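Local coordinates for protein alpha-/beta-galactoside alpha-2,3-sialyltransferase (Photobacterium phosphoreum, PDB 2ZWI) that probably transfers sialic acid to galactosides through an alpha-2,3 linkage, as a glycosyltransferase that binds CMP between its two halves, at residues 131-134 with 135-138. Numbering follows the deposited sequence.
Sequences QEYK and ISLS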
# COMPACT_ATOMS: atom_id res chain seq x y z
N GLN A 131 7.79 11.74 21.95
CA GLN A 131 8.00 11.67 20.49
C GLN A 131 9.42 12.08 20.11
O GLN A 131 10.12 11.34 19.40
CB GLN A 131 7.01 12.59 19.77
CG GLN A 131 5.57 12.12 19.82
CD GLN A 131 4.67 12.96 18.94
OE1 GLN A 131 5.08 13.42 17.89
NE2 GLN A 131 3.43 13.15 19.37
N GLU A 132 9.85 13.26 20.57
CA GLU A 132 11.19 13.76 20.28
C GLU A 132 12.27 12.81 20.79
O GLU A 132 13.30 12.62 20.14
CB GLU A 132 11.41 15.12 20.91
CG GLU A 132 10.63 16.24 20.27
CD GLU A 132 10.85 17.54 20.97
OE1 GLU A 132 11.85 17.65 21.73
OE2 GLU A 132 10.04 18.46 20.79
N TYR A 133 12.03 12.22 21.97
CA TYR A 133 12.99 11.28 22.55
C TYR A 133 13.13 10.02 21.69
O TYR A 133 14.25 9.62 21.36
CB TYR A 133 12.63 10.92 23.99
CG TYR A 133 13.60 9.94 24.61
CD1 TYR A 133 14.94 10.29 24.82
CD2 TYR A 133 13.20 8.64 24.95
CE1 TYR A 133 15.85 9.40 25.38
CE2 TYR A 133 14.12 7.73 25.52
CZ TYR A 133 15.44 8.13 25.72
OH TYR A 133 16.36 7.26 26.26
N LYS A 134 12.01 9.41 21.33
CA LYS A 134 12.02 8.22 20.47
C LYS A 134 12.73 8.51 19.13
O LYS A 134 13.52 7.69 18.65
CB LYS A 134 10.59 7.72 20.23
CG LYS A 134 9.94 7.10 21.47
CD LYS A 134 8.61 6.44 21.09
CE LYS A 134 8.08 5.52 22.21
NZ LYS A 134 9.02 4.41 22.53
N ILE A 135 12.45 9.69 18.57
CA ILE A 135 13.12 10.17 17.37
C ILE A 135 14.64 10.35 17.56
O ILE A 135 15.42 9.93 16.71
CB ILE A 135 12.46 11.46 16.84
CG1 ILE A 135 11.15 11.11 16.11
CG2 ILE A 135 13.40 12.23 15.90
CD1 ILE A 135 10.21 12.28 15.97
N SER A 136 15.05 10.93 18.69
CA SER A 136 16.48 11.08 19.00
C SER A 136 17.22 9.75 18.99
O SER A 136 18.40 9.69 18.63
CB SER A 136 16.68 11.79 20.35
OG SER A 136 16.50 10.90 21.45
N LEU A 137 16.54 8.67 19.38
CA LEU A 137 17.14 7.34 19.38
C LEU A 137 17.21 6.69 18.00
O LEU A 137 17.99 5.77 17.81
CB LEU A 137 16.38 6.42 20.36
CG LEU A 137 16.40 6.81 21.85
CD1 LEU A 137 15.50 5.90 22.67
CD2 LEU A 137 17.82 6.78 22.39
N SER A 138 16.40 7.17 17.05
CA SER A 138 16.18 6.44 15.78
C SER A 138 17.42 6.28 14.90
O SER A 138 17.68 5.18 14.40
CB SER A 138 15.00 7.02 14.99
OG SER A 138 15.27 8.34 14.51
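Gln-131 and Ile-135 are joined one turn apart by a nearly straight bond from Ile-135 N to Gln-131 O, 3.0 Å long with an N-H...O angle of 166°. Ile-135 also lays CB, CG1 and CD1 along that oxygen, and its branched hydrocarbon suits the side of the helix that meets Phe-123, Ser-186 and Val-190. The buried amide of Gln-131 does not reach along the helix: its NE2 is used by the carbonyls of Leu-126 and Pro-183, an apt task for a side chain with two N-H groups.

Glu-132 O takes the next bond, from Ser-136 N at 2.8 Å, while its charged side chain suits a partly exposed position, where it makes a long, weak ion pair with Arg-189.

At Tyr-133 the carbonyl oxygen accepts twice. Leu-137 N supplies the regular helical bond at 3.2 Å, and Ser-136 OG adds a short one of 2.6 Å to Tyr-133 O, in the carbonyl plane and on a lone pair. Because OG stands between the backbone N and carbonyl carbon of its own residue (chi1 79°), it folds back over the preceding turn, where a short hydroxyl side chain fits well. The Tyr-133 ring leaves with CG anti to the backbone N (chi1 180°), bringing one face over Leu-137 CG, offset toward the rim; Tyr-133 CE2 lies 3.7 Å from Leu-137 CD1. This apolar pairing gives two exposed side chains mutual cover.

Lys-134 O receives a weak, bent bond from Leu-137 N, and the Lys-134 side chain touches Glu-157 of helix 156-159. The i, i+4 ladder and serine-to-backbone i, i+3 bond are characteristic of an alpha-helix, here helix 128-147 of the GT-B fold, packed along one side and carrying a tyrosine–leucine i, i+4 pair on its exposed side, well away from the CMP pocket.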